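Local structure of CDP-glucose 4,6-dehydratase (Salmonella enterica subsp. enterica serovar Typhi, 1WVG) at residues A170-F175 against V186-V191; N5-K10 against G241-A246; S214-Q219 against K331-W336. The protein catalyses the NAD-dependent conversion of CDP-D-glucose to CDP-4-dehydro-6-deoxy-D-glucose and water, a step of CDP-3,6-dideoxy-D-mannose biosynthesis for the O-antigen. All coordinates share one frame; numbering follows the deposited sequence.

Contact 1 of 3, residues A170-F175 against V186-V191; sequences AFRNSF and VGLASV
R172 of helix 156-175 reaches to the carbonyl oxygen of L188 on strand 187-197 and holds it with NE and NH2 together, both donors on one oxygen. NE lies 3.1 Å from L188 O, with an N-H...O angle of 151°, and NH2 lies 3.2 Å from the same oxygen. That oxygen is only 5° out of the guanidinium plane, so the donors meet it in their own plane; both come from one face of the carbonyl, NE tilted from the peptide plane and NH2 above it. CG stands anti to the backbone N (chi1 -174°), and a bend at chi3 turns the guanidinium onto the strand. The hydroxyl of S257 also hydrogen-bonds to L188 O.

The apolar part is thin: CB of R172 approaches CD2 of L188 at 4.3 Å. The helix and strand axes run nearly antiparallel, 9.5 Å apart at their closest.

This is a helix lying on the parallel sheet of a Rossmann-type fold. L188 also packs on L115 of helix 100-121 and on V127 of strand 126-130, the parallel neighbour of strand 187-197, while A170, N173, S174 and F175 touch a second subunit.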
ATOM      1  N   ALA A 170       0.496  21.311  -1.052  1.00 20.51           N
ATOM      2  CA  ALA A 170       1.724  21.932  -1.541  1.00 20.40           C
ATOM      3  C   ALA A 170       1.810  23.367  -1.014  1.00 27.47           C
ATOM      4  O   ALA A 170       2.877  23.889  -0.670  1.00 25.96           O
ATOM      5  CB  ALA A 170       1.904  21.818  -3.057  1.00 19.46           C
ATOM      6  N   PHE A 171       0.658  24.037  -0.908  1.00 27.12           N
ATOM      7  CA  PHE A 171       0.695  25.379  -0.364  1.00 24.76           C
ATOM      8  C   PHE A 171       1.070  25.267   1.102  1.00 26.20           C
ATOM      9  O   PHE A 171       1.912  26.004   1.622  1.00 25.04           O
ATOM     10  CB  PHE A 171      -0.659  26.094  -0.510  1.00 20.15           C
ATOM     11  CG  PHE A 171      -0.675  26.960  -1.743  1.00 24.21           C
ATOM     12  CD1 PHE A 171      -0.765  26.382  -3.010  1.00 20.48           C
ATOM     13  CD2 PHE A 171      -0.573  28.352  -1.656  1.00 25.24           C
ATOM     14  CE1 PHE A 171      -0.785  27.165  -4.171  1.00 20.34           C
ATOM     15  CE2 PHE A 171      -0.575  29.149  -2.806  1.00 28.06           C
ATOM     16  CZ  PHE A 171      -0.691  28.554  -4.065  1.00 24.38           C
ATOM     17  N   ARG A 172       0.420  24.311   1.751  1.00 18.14           N
ATOM     18  CA  ARG A 172       0.702  24.104   3.135  1.00 20.85           C
ATOM     19  C   ARG A 172       2.174  23.877   3.348  1.00 30.62           C
ATOM     20  O   ARG A 172       2.776  24.535   4.181  1.00 26.83           O
ATOM     21  CB  ARG A 172      -0.036  22.936   3.730  1.00 17.29           C
ATOM     22  CG  ARG A 172       0.176  22.838   5.230  1.00 18.54           C
ATOM     23  CD  ARG A 172      -0.592  21.664   5.846  1.00 25.23           C
ATOM     24  NE  ARG A 172      -2.060  21.570   5.613  1.00 24.92           N
ATOM     25  CZ  ARG A 172      -2.651  20.614   4.853  1.00 46.06           C
ATOM     26  NH1 ARG A 172      -1.935  19.684   4.212  1.00 24.93           N
ATOM     27  NH2 ARG A 172      -3.989  20.571   4.705  1.00 24.04           N
ATOM     28  N   ASN A 173       2.741  22.937   2.586  1.00 25.76           N
ATOM     29  CA  ASN A 173       4.154  22.573   2.678  1.00 20.15           C
ATOM     30  C   ASN A 173       5.109  23.716   2.421  1.00 21.99           C
ATOM     31  O   ASN A 173       6.009  24.005   3.225  1.00 30.93           O
ATOM     32  CB  ASN A 173       4.545  21.369   1.788  1.00 16.43           C
ATOM     33  CG  ASN A 173       4.266  20.034   2.451  1.00 63.23           C
ATOM     34  OD1 ASN A 173       4.342  19.918   3.693  1.00 61.87           O
ATOM     35  ND2 ASN A 173       3.945  19.029   1.631  1.00 44.51           N
ATOM     36  N   SER A 174       4.902  24.368   1.310  1.00 21.19           N
ATOM     37  CA  SER A 174       5.755  25.455   0.878  1.00 19.85           C
ATOM     38  C   SER A 174       5.558  26.814   1.505  1.00 31.25           C
ATOM     39  O   SER A 174       6.528  27.583   1.590  1.00 30.72           O
ATOM     40  CB  SER A 174       5.509  25.713  -0.593  1.00 22.93           C
ATOM     41  OG  SER A 174       5.455  24.516  -1.319  1.00 52.45           O
ATOM     42  N   PHE A 175       4.305  27.127   1.844  1.00 25.81           N
ATOM     43  CA  PHE A 175       4.019  28.444   2.360  1.00 23.69           C
ATOM     44  C   PHE A 175       3.399  28.577   3.742  1.00 27.27           C
ATOM     45  O   PHE A 175       3.566  29.607   4.384  1.00 30.28           O
ATOM     46  CB  PHE A 175       3.182  29.172   1.316  1.00 23.31           C
ATOM     47  CG  PHE A 175       3.714  29.073  -0.095  1.00 26.82           C
ATOM     48  CD1 PHE A 175       2.932  28.518  -1.110  1.00 32.82           C
ATOM     49  CD2 PHE A 175       4.972  29.571  -0.446  1.00 29.04           C
ATOM     50  CE1 PHE A 175       3.380  28.444  -2.433  1.00 24.82           C
ATOM     51  CE2 PHE A 175       5.440  29.488  -1.760  1.00 28.68           C
ATOM     52  CZ  PHE A 175       4.650  28.920  -2.761  1.00 28.92           C
ATOM     53  N   VAL A 186      -0.580  30.779   9.763  1.00 31.94           N
ATOM     54  CA  VAL A 186      -1.686  30.140   9.023  1.00 28.85           C
ATOM     55  C   VAL A 186      -2.067  28.673   9.293  1.00 35.80           C
ATOM     56  O   VAL A 186      -1.265  27.776   9.198  1.00 38.60           O
ATOM     57  CB  VAL A 186      -1.634  30.336   7.516  1.00 25.63           C
ATOM     58  CG1 VAL A 186      -2.891  29.694   6.933  1.00 30.75           C
ATOM     59  CG2 VAL A 186      -1.672  31.807   7.165  1.00 26.35           C
ATOM     60  N   GLY A 187      -3.333  28.403   9.592  1.00 26.68           N
ATOM     61  CA  GLY A 187      -3.812  27.044   9.772  1.00 23.06           C
ATOM     62  C   GLY A 187      -4.596  26.690   8.494  1.00 27.91           C
ATOM     63  O   GLY A 187      -5.474  27.434   8.068  1.00 25.37           O
ATOM     64  N   LEU A 188      -4.288  25.566   7.844  1.00 23.69           N
ATOM     65  CA  LEU A 188      -5.032  25.252   6.638  1.00 17.36           C
ATOM     66  C   LEU A 188      -5.460  23.822   6.654  1.00 26.74           C
ATOM     67  O   LEU A 188      -4.615  22.936   6.752  1.00 26.30           O
ATOM     68  CB  LEU A 188      -4.098  25.436   5.454  1.00 15.03           C
ATOM     69  CG  LEU A 188      -4.590  24.903   4.108  1.00 16.23           C
ATOM     70  CD1 LEU A 188      -5.922  25.514   3.667  1.00 12.99           C
ATOM     71  CD2 LEU A 188      -3.533  25.292   3.076  1.00 21.51           C
ATOM     72  N   ALA A 189      -6.754  23.589   6.565  1.00 19.82           N
ATOM     73  CA  ALA A 189      -7.260  22.238   6.542  1.00 15.41           C
ATOM     74  C   ALA A 189      -8.044  22.016   5.266  1.00 18.64           C
ATOM     75  O   ALA A 189      -8.642  22.964   4.793  1.00 18.57           O
ATOM     76  CB  ALA A 189      -8.240  22.023   7.697  1.00 18.89           C
ATOM     77  N   SER A 190      -7.993  20.764   4.739  1.00 21.04           N
ATOM     78  CA  SER A 190      -8.756  20.262   3.585  1.00 15.43           C
ATOM     79  C   SER A 190      -9.786  19.363   4.180  1.00 17.32           C
ATOM     80  O   SER A 190      -9.466  18.483   4.954  1.00 16.81           O
ATOM     81  CB  SER A 190      -7.971  19.518   2.534  1.00 18.82           C
ATOM     82  OG  SER A 190      -7.213  20.475   1.803  1.00 19.42           O
ATOM     83  N   VAL A 191     -11.041  19.664   3.887  1.00 18.36           N
ATOM     84  CA  VAL A 191     -12.146  18.945   4.447  1.00 16.64           C
ATOM     85  C   VAL A 191     -12.900  18.237   3.347  1.00 25.19           C
ATOM     86  O   VAL A 191     -13.190  18.822   2.306  1.00 19.76           O
ATOM     87  CB  VAL A 191     -13.010  19.898   5.267  1.00 17.05           C
ATOM     88  CG1 VAL A 191     -12.170  20.361   6.451  1.00 10.41           C
ATOM     89  CG2 VAL A 191     -13.269  21.088   4.377  1.00 15.03           C
TER

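Contact 2 of 3, residues N5-K10 against G241-A246; sequences NFWQGK and GYIVVA
W7 packs its indole against I243 and A246, joining helix 4-7, just before the first strand of the Rossmann-type fold, to helix 236-251. CG2 of I243 lies 3.5 Å from NE1 and 3.8 Å from CZ2 of W7, an oblique approach to the ring. A246 comes from another direction: its CB sits near the ring plane at the indole edge, 3.8 Å from CH2. The carbonyl oxygen of I243 also lies in plane at that edge, 3.6 Å from CZ2. F6 adds a marginal touch, its CZ 4.4 Å from the carbonyl oxygen of A246.

The branch of I243 that meets the indole is CG2, which stands anti to the backbone N, while CG1 takes the place beside that nitrogen. The polar NE1 of W7 is satisfied by a hydrogen bond to OE1 of Q247, one residue beyond the segment, which ties the indole to the same helix. Further out, L29 of helix 20-31, M32 and I83 of strand 83-86 also touch W7, and I243 packs on L25 and W28. The chain leaves the short helix through a type II turn from W7 to K10, closed by the bond K10 N to W7 O at 2.9 Å. F6 covers one face of the indole, with CD2 3.4 Å above the plane over its centre.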
ATOM      1  N   ASN A   5     -19.732  31.877  20.690  1.00 27.12           N
ATOM      2  CA  ASN A   5     -18.945  32.992  21.205  1.00 25.82           C
ATOM      3  C   ASN A   5     -17.653  33.185  20.456  1.00 29.51           C
ATOM      4  O   ASN A   5     -17.132  34.302  20.340  1.00 29.48           O
ATOM      5  CB  ASN A   5     -18.671  32.900  22.723  1.00 34.93           C
ATOM      6  CG  ASN A   5     -19.935  32.788  23.563  1.00 46.56           C
ATOM      7  OD1 ASN A   5     -20.265  31.708  24.097  1.00 50.86           O
ATOM      8  ND2 ASN A   5     -20.633  33.918  23.704  1.00 57.46           N
ATOM      9  N   PHE A   6     -17.131  32.081  19.946  1.00 23.80           N
ATOM     10  CA  PHE A   6     -15.925  32.209  19.192  1.00 19.18           C
ATOM     11  C   PHE A   6     -16.238  33.004  17.945  1.00 21.27           C
ATOM     12  O   PHE A   6     -15.446  33.810  17.493  1.00 21.76           O
ATOM     13  CB  PHE A   6     -15.440  30.804  18.792  1.00 19.47           C
ATOM     14  CG  PHE A   6     -14.415  30.898  17.700  1.00 25.69           C
ATOM     15  CD1 PHE A   6     -13.059  31.046  17.990  1.00 33.99           C
ATOM     16  CD2 PHE A   6     -14.786  30.826  16.359  1.00 27.48           C
ATOM     17  CE1 PHE A   6     -12.098  31.146  16.981  1.00 20.52           C
ATOM     18  CE2 PHE A   6     -13.844  30.897  15.335  1.00 23.82           C
ATOM     19  CZ  PHE A   6     -12.495  31.065  15.647  1.00 23.27           C
ATOM     20  N   TRP A   7     -17.429  32.753  17.395  1.00 22.82           N
ATOM     21  CA  TRP A   7     -17.896  33.357  16.155  1.00 24.76           C
ATOM     22  C   TRP A   7     -18.210  34.846  16.120  1.00 25.37           C
ATOM     23  O   TRP A   7     -17.970  35.579  15.145  1.00 23.61           O
ATOM     24  CB  TRP A   7     -18.996  32.491  15.527  1.00 25.52           C
ATOM     25  CG  TRP A   7     -18.368  31.185  15.158  1.00 21.15           C
ATOM     26  CD1 TRP A   7     -18.451  30.025  15.839  1.00 22.23           C
ATOM     27  CD2 TRP A   7     -17.462  30.963  14.065  1.00 17.86           C
ATOM     28  NE1 TRP A   7     -17.689  29.058  15.211  1.00 19.96           N
ATOM     29  CE2 TRP A   7     -17.060  29.617  14.121  1.00 18.10           C
ATOM     30  CE3 TRP A   7     -16.964  31.772  13.046  1.00 23.33           C
ATOM     31  CZ2 TRP A   7     -16.184  29.078  13.175  1.00 18.48           C
ATOM     32  CZ3 TRP A   7     -16.076  31.241  12.106  1.00 24.19           C
ATOM     33  CH2 TRP A   7     -15.702  29.897  12.173  1.00 19.46           C
ATOM     34  N   GLN A   8     -18.757  35.293  17.222  1.00 27.03           N
ATOM     35  CA  GLN A   8     -19.125  36.680  17.363  1.00 24.69           C
ATOM     36  C   GLN A   8     -18.080  37.668  16.862  1.00 26.84           C
ATOM     37  O   GLN A   8     -16.945  37.691  17.318  1.00 36.14           O
ATOM     38  CB  GLN A   8     -19.350  36.900  18.871  1.00 36.73           C
ATOM     39  CG  GLN A   8     -20.820  36.672  19.272  1.00 79.95           C
ATOM     40  CD  GLN A   8     -21.707  37.738  18.647  1.00 97.14           C
ATOM     41  OE1 GLN A   8     -22.917  37.538  18.456  1.00100.00           O
ATOM     42  NE2 GLN A   8     -21.101  38.882  18.331  1.00100.00           N
ATOM     43  N   GLY A   9     -18.442  38.546  15.940  1.00 32.48           N
ATOM     44  CA  GLY A   9     -17.501  39.564  15.459  1.00 32.73           C
ATOM     45  C   GLY A   9     -16.417  39.094  14.482  1.00 40.47           C
ATOM     46  O   GLY A   9     -15.757  39.937  13.845  1.00 33.79           O
ATOM     47  N   LYS A  10     -16.221  37.764  14.357  1.00 25.78           N
ATOM     48  CA  LYS A  10     -15.219  37.266  13.433  1.00 19.81           C
ATOM     49  C   LYS A  10     -15.477  37.738  11.975  1.00 23.98           C
ATOM     50  O   LYS A  10     -16.631  37.688  11.518  1.00 29.75           O
ATOM     51  CB  LYS A  10     -15.248  35.744  13.560  1.00 25.98           C
ATOM     52  CG  LYS A  10     -14.742  35.221  14.910  1.00 23.97           C
ATOM     53  CD  LYS A  10     -13.220  35.401  14.999  1.00 28.83           C
ATOM     54  CE  LYS A  10     -12.525  35.055  16.320  1.00 22.41           C
ATOM     55  NZ  LYS A  10     -13.387  35.018  17.495  1.00 28.83           N
ATOM     56  N   GLY A 241     -18.660  20.152  11.061  1.00 22.53           N
ATOM     57  CA  GLY A 241     -17.285  19.726  11.031  1.00 18.98           C
ATOM     58  C   GLY A 241     -16.418  20.869  10.553  1.00 18.02           C
ATOM     59  O   GLY A 241     -15.385  21.175  11.176  1.00 18.66           O
ATOM     60  N   TYR A 242     -16.829  21.531   9.449  1.00 21.12           N
ATOM     61  CA  TYR A 242     -16.037  22.674   8.941  1.00 19.74           C
ATOM     62  C   TYR A 242     -15.883  23.779  10.004  1.00 17.84           C
ATOM     63  O   TYR A 242     -14.867  24.451  10.121  1.00 18.81           O
ATOM     64  CB  TYR A 242     -16.680  23.425   7.750  1.00 16.78           C
ATOM     65  CG  TYR A 242     -16.966  22.560   6.566  1.00 23.06           C
ATOM     66  CD1 TYR A 242     -16.555  21.225   6.548  1.00 21.40           C
ATOM     67  CD2 TYR A 242     -17.660  23.070   5.467  1.00 20.88           C
ATOM     68  CE1 TYR A 242     -16.800  20.427   5.423  1.00 21.96           C
ATOM     69  CE2 TYR A 242     -17.942  22.266   4.358  1.00 17.76           C
ATOM     70  CZ  TYR A 242     -17.501  20.941   4.327  1.00 27.19           C
ATOM     71  OH  TYR A 242     -17.773  20.122   3.238  1.00 26.44           O
ATOM     72  N   ILE A 243     -16.938  23.988  10.760  1.00 16.19           N
ATOM     73  CA  ILE A 243     -16.932  25.059  11.719  1.00 20.12           C
ATOM     74  C   ILE A 243     -16.007  24.744  12.855  1.00 24.15           C
ATOM     75  O   ILE A 243     -15.235  25.601  13.306  1.00 22.03           O
ATOM     76  CB  ILE A 243     -18.355  25.345  12.197  1.00 21.85           C
ATOM     77  CG1 ILE A 243     -19.062  26.196  11.173  1.00 13.68           C
ATOM     78  CG2 ILE A 243     -18.428  26.047  13.546  1.00 21.11           C
ATOM     79  CD1 ILE A 243     -20.568  26.034  11.345  1.00 20.33           C
ATOM     80  N   VAL A 244     -16.100  23.500  13.288  1.00 24.13           N
ATOM     81  CA  VAL A 244     -15.273  23.032  14.396  1.00 23.92           C
ATOM     82  C   VAL A 244     -13.792  23.122  14.084  1.00 28.60           C
ATOM     83  O   VAL A 244     -12.979  23.588  14.903  1.00 31.38           O
ATOM     84  CB  VAL A 244     -15.663  21.651  14.880  1.00 27.83           C
ATOM     85  CG1 VAL A 244     -14.505  21.083  15.697  1.00 30.26           C
ATOM     86  CG2 VAL A 244     -16.951  21.744  15.705  1.00 21.79           C
ATOM     87  N   VAL A 245     -13.440  22.727  12.868  1.00 21.93           N
ATOM     88  CA  VAL A 245     -12.037  22.793  12.536  1.00 20.68           C
ATOM     89  C   VAL A 245     -11.587  24.201  12.454  1.00 29.58           C
ATOM     90  O   VAL A 245     -10.468  24.498  12.841  1.00 28.36           O
ATOM     91  CB  VAL A 245     -11.571  21.994  11.313  1.00 30.70           C
ATOM     92  CG1 VAL A 245     -12.043  20.556  11.409  1.00 34.87           C
ATOM     93  CG2 VAL A 245     -12.209  22.625  10.098  1.00 31.28           C
ATOM     94  N   ALA A 246     -12.440  25.072  11.940  1.00 19.47           N
ATOM     95  CA  ALA A 246     -11.976  26.453  11.883  1.00 22.30           C
ATOM     96  C   ALA A 246     -11.638  26.966  13.288  1.00 18.62           C
ATOM     97  O   ALA A 246     -10.673  27.708  13.509  1.00 24.44           O
ATOM     98  CB  ALA A 246     -13.040  27.346  11.263  1.00 28.23           C
TER

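Contact 3 of 3, residues S214-Q219 against K331-W336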
ATOM      1  N   SER A 214     -39.812  15.913  -8.999  1.00 34.49           N
ATOM      2  CA  SER A 214     -40.782  14.968  -9.557  1.00 29.08           C
ATOM      3  C   SER A 214     -41.967  14.832  -8.642  1.00 35.65           C
ATOM      4  O   SER A 214     -43.124  14.935  -9.038  1.00 40.36           O
ATOM      5  CB  SER A 214     -40.159  13.604  -9.680  1.00 32.96           C
ATOM      6  OG  SER A 214     -39.005  13.711 -10.500  1.00 50.43           O
ATOM      7  N   PHE A 215     -41.672  14.609  -7.387  1.00 28.39           N
ATOM      8  CA  PHE A 215     -42.771  14.480  -6.475  1.00 33.84           C
ATOM      9  C   PHE A 215     -43.716  15.660  -6.519  1.00 46.12           C
ATOM     10  O   PHE A 215     -44.944  15.528  -6.586  1.00 38.34           O
ATOM     11  CB  PHE A 215     -42.274  14.260  -5.047  1.00 33.15           C
ATOM     12  CG  PHE A 215     -41.753  12.845  -4.912  1.00 33.80           C
ATOM     13  CD1 PHE A 215     -41.562  12.039  -6.037  1.00 38.77           C
ATOM     14  CD2 PHE A 215     -41.434  12.314  -3.662  1.00 36.99           C
ATOM     15  CE1 PHE A 215     -41.065  10.733  -5.947  1.00 44.06           C
ATOM     16  CE2 PHE A 215     -40.939  11.011  -3.552  1.00 44.58           C
ATOM     17  CZ  PHE A 215     -40.754  10.215  -4.688  1.00 38.89           C
ATOM     18  N   GLU A 216     -43.090  16.813  -6.424  1.00 43.59           N
ATOM     19  CA  GLU A 216     -43.751  18.092  -6.414  1.00 52.92           C
ATOM     20  C   GLU A 216     -44.784  18.190  -7.517  1.00 49.32           C
ATOM     21  O   GLU A 216     -45.926  18.562  -7.271  1.00 50.12           O
ATOM     22  CB  GLU A 216     -42.686  19.143  -6.725  1.00 56.65           C
ATOM     23  CG  GLU A 216     -42.384  20.132  -5.598  1.00 66.75           C
ATOM     24  CD  GLU A 216     -41.758  21.353  -6.201  1.00100.00           C
ATOM     25  OE1 GLU A 216     -40.674  21.327  -6.799  1.00 47.94           O
ATOM     26  OE2 GLU A 216     -42.521  22.431  -6.082  1.00100.00           O
ATOM     27  N   ASN A 217     -44.300  17.873  -8.725  1.00 41.59           N
ATOM     28  CA  ASN A 217     -45.044  17.897  -9.971  1.00 44.50           C
ATOM     29  C   ASN A 217     -45.658  16.576 -10.295  1.00 48.37           C
ATOM     30  O   ASN A 217     -45.630  16.171 -11.441  1.00 54.19           O
ATOM     31  CB  ASN A 217     -44.173  18.293 -11.181  1.00 35.22           C
ATOM     32  CG  ASN A 217     -43.647  19.713 -11.052  1.00100.00           C
ATOM     33  OD1 ASN A 217     -44.188  20.534 -10.298  1.00 95.34           O
ATOM     34  ND2 ASN A 217     -42.584  20.017 -11.785  1.00100.00           N
ATOM     35  N   ASN A 218     -46.211  15.937  -9.286  1.00 45.51           N
ATOM     36  CA  ASN A 218     -46.858  14.642  -9.412  1.00 51.10           C
ATOM     37  C   ASN A 218     -46.368  13.780 -10.555  1.00 60.15           C
ATOM     38  O   ASN A 218     -47.169  13.201 -11.287  1.00 65.18           O
ATOM     39  CB  ASN A 218     -48.393  14.697  -9.328  1.00 45.85           C
ATOM     40  CG  ASN A 218     -48.853  15.474  -8.110  1.00100.00           C
ATOM     41  OD1 ASN A 218     -48.970  14.904  -6.989  1.00100.00           O
ATOM     42  ND2 ASN A 218     -49.064  16.788  -8.316  1.00 70.99           N
ATOM     43  N   GLN A 219     -45.048  13.695 -10.688  1.00 50.24           N
ATOM     44  CA  GLN A 219     -44.412  12.891 -11.714  1.00 44.05           C
ATOM     45  C   GLN A 219     -43.543  11.858 -11.021  1.00 47.40           C
ATOM     46  O   GLN A 219     -43.259  12.017  -9.821  1.00 45.45           O
ATOM     47  CB  GLN A 219     -43.555  13.766 -12.646  1.00 42.42           C
ATOM     48  CG  GLN A 219     -44.408  14.570 -13.622  1.00 53.09           C
ATOM     49  CD  GLN A 219     -43.608  15.132 -14.782  1.00100.00           C
ATOM     50  OE1 GLN A 219     -42.588  15.811 -14.542  1.00100.00           O
ATOM     51  NE2 GLN A 219     -44.084  14.874 -15.998  1.00100.00           N
ATOM     52  N   LYS A 331     -40.181  17.733   5.191  1.00 27.40           N
ATOM     53  CA  LYS A 331     -40.856  18.751   5.903  1.00 21.77           C
ATOM     54  C   LYS A 331     -40.472  20.070   5.334  1.00 29.06           C
ATOM     55  O   LYS A 331     -41.335  20.888   5.062  1.00 35.55           O
ATOM     56  CB  LYS A 331     -40.475  18.695   7.360  1.00 28.17           C
ATOM     57  CG  LYS A 331     -41.434  17.770   8.085  1.00 56.44           C
ATOM     58  CD  LYS A 331     -41.130  17.524   9.552  1.00 59.89           C
ATOM     59  CE  LYS A 331     -41.756  16.214  10.015  1.00 43.77           C
ATOM     60  NZ  LYS A 331     -41.313  15.799  11.368  1.00100.00           N
ATOM     61  N   TRP A 332     -39.177  20.272   5.157  1.00 26.31           N
ATOM     62  CA  TRP A 332     -38.683  21.551   4.643  1.00 28.66           C
ATOM     63  C   TRP A 332     -39.250  21.887   3.285  1.00 28.43           C
ATOM     64  O   TRP A 332     -39.750  22.986   3.031  1.00 30.14           O
ATOM     65  CB  TRP A 332     -37.130  21.682   4.653  1.00 25.92           C
ATOM     66  CG  TRP A 332     -36.531  23.063   4.453  1.00 26.12           C
ATOM     67  CD1 TRP A 332     -35.943  23.885   5.409  1.00 25.83           C
ATOM     68  CD2 TRP A 332     -36.414  23.776   3.212  1.00 23.65           C
ATOM     69  NE1 TRP A 332     -35.453  25.057   4.847  1.00 23.48           N
ATOM     70  CE2 TRP A 332     -35.733  25.002   3.495  1.00 25.79           C
ATOM     71  CE3 TRP A 332     -36.839  23.505   1.912  1.00 24.94           C
ATOM     72  CZ2 TRP A 332     -35.517  25.934   2.495  1.00 23.30           C
ATOM     73  CZ3 TRP A 332     -36.575  24.425   0.927  1.00 26.53           C
ATOM     74  CH2 TRP A 332     -35.927  25.618   1.217  1.00 28.38           C
ATOM     75  N   HIS A 333     -39.158  20.930   2.392  1.00 28.33           N
ATOM     76  CA  HIS A 333     -39.637  21.148   1.055  1.00 32.90           C
ATOM     77  C   HIS A 333     -41.108  21.557   0.995  1.00 47.04           C
ATOM     78  O   HIS A 333     -41.493  22.498   0.294  1.00 49.47           O
ATOM     79  CB  HIS A 333     -39.331  19.953   0.161  1.00 31.81           C
ATOM     80  CG  HIS A 333     -39.293  20.348  -1.262  1.00 32.86           C
ATOM     81  ND1 HIS A 333     -38.242  21.097  -1.763  1.00 34.40           N
ATOM     82  CD2 HIS A 333     -40.173  20.069  -2.267  1.00 26.18           C
ATOM     83  CE1 HIS A 333     -38.503  21.268  -3.067  1.00 34.35           C
ATOM     84  NE2 HIS A 333     -39.653  20.652  -3.395  1.00 30.18           N
ATOM     85  N   LYS A 334     -41.931  20.837   1.741  1.00 33.12           N
ATOM     86  CA  LYS A 334     -43.351  21.094   1.789  1.00 31.97           C
ATOM     87  C   LYS A 334     -43.657  22.472   2.368  1.00 40.45           C
ATOM     88  O   LYS A 334     -44.451  23.218   1.799  1.00 38.09           O
ATOM     89  CB  LYS A 334     -44.082  19.965   2.500  1.00 29.67           C
ATOM     90  CG  LYS A 334     -44.039  18.685   1.683  1.00 39.42           C
ATOM     91  CD  LYS A 334     -44.884  17.551   2.270  1.00 25.14           C
ATOM     92  CE  LYS A 334     -45.115  16.401   1.284  1.00 39.72           C
ATOM     93  NZ  LYS A 334     -46.096  15.416   1.758  1.00 42.04           N
ATOM     94  N   ALA A 335     -43.024  22.820   3.490  1.00 31.47           N
ATOM     95  CA  ALA A 335     -43.259  24.127   4.089  1.00 34.83           C
ATOM     96  C   ALA A 335     -43.056  25.241   3.073  1.00 40.75           C
ATOM     97  O   ALA A 335     -43.816  26.200   2.969  1.00 41.43           O
ATOM     98  CB  ALA A 335     -42.349  24.327   5.284  1.00 30.67           C
ATOM     99  N   TRP A 336     -41.992  25.067   2.313  1.00 29.82           N
ATOM    100  CA  TRP A 336     -41.613  25.992   1.303  1.00 29.15           C
ATOM    101  C   TRP A 336     -42.742  26.107   0.327  1.00 34.62           C
ATOM    102  O   TRP A 336     -43.184  27.184  -0.071  1.00 33.32           O
ATOM    103  CB  TRP A 336     -40.415  25.398   0.542  1.00 30.09           C
ATOM    104  CG  TRP A 336     -40.082  26.237  -0.644  1.00 28.33           C
ATOM    105  CD1 TRP A 336     -39.790  27.564  -0.590  1.00 27.98           C
ATOM    106  CD2 TRP A 336     -40.053  25.861  -2.031  1.00 26.44           C
ATOM    107  NE1 TRP A 336     -39.547  28.035  -1.849  1.00 23.88           N
ATOM    108  CE2 TRP A 336     -39.699  27.019  -2.758  1.00 25.18           C
ATOM    109  CE3 TRP A 336     -40.256  24.664  -2.721  1.00 29.46           C
ATOM    110  CZ2 TRP A 336     -39.593  27.025  -4.153  1.00 23.25           C
ATOM    111  CZ3 TRP A 336     -40.131  24.662  -4.092  1.00 32.01           C
ATOM    112  CH2 TRP A 336     -39.796  25.824  -4.798  1.00 34.03           C
TER
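A small, partly buried side-chain contact between two helix ends, this joins E216, the last helical residue of helix 207-216, to H333 and W336 near the C-terminal end of helix 322-337, about 23 Å from the centre of the chain. The backbones stay apart: the nearest CA atoms, those of E216 and K334, are 8.7 Å from each other, and the buried surface totals 103 Å².

The meeting of E216 and H333 is non-bonded. CG of E216 lies near the imidazole plane, at the ring edge, 3.5 Å from NE2 of H333. The carboxylate is turned 83° against that ring, and its OE1 stays 3.6 Å from NE2. NE2 is buried here without a partner in the model. With CG of H333 anti to its backbone N (chi1 -157°), the ring is carried out toward E216, and CE3 of W336 lies 3.8 Å above one face of the H333 ring, offset toward the rim.

In this extended short-chain dehydrogenase/reductase, helix 207-216 leads directly into strand 221-223 of a small two-stranded parallel sheet, whose V221 packs on F215. W283 of helix 272-283 touches both helices: its ring meets that of F215 with planes at about 60°, H333 packs on it, and K334 NZ hydrogen-bonds to its carbonyl oxygen and forms a cation-pi pair with its indole.

The second branch of the carboxylate goes to the tryptophan: OE2 of E216 approaches CZ3 of W336 obliquely at 3.8 Å, the carboxylate and indole planes 62° apart. The W336 indole in turn meets W202 edge-to-face and packs on M342 of helix 342-355.

In the fold
Contacts 1 and 2 are buried and belong to the Rossmann-type part of the chain, their centres about 18 Å apart; contact 3 is only partly buried and lies across the chain's centre from contact 1, about 42 Å away between centres. The first two touch where CG2 of V191 meets CE1 of Y242 at 3.7 Å, so strand 187-197 and helix 236-251 pack directly. Chemistry varies with place: a charged side chain holds a strand carbonyl in contact 1, an indole meets aliphatic groups in contact 2, and in contact 3 the E216 side chain meets an imidazole edge with its CG and an indole with its carboxylate. Helix 207-216 of contact 3 is the next element after strand 187-197 of contact 1.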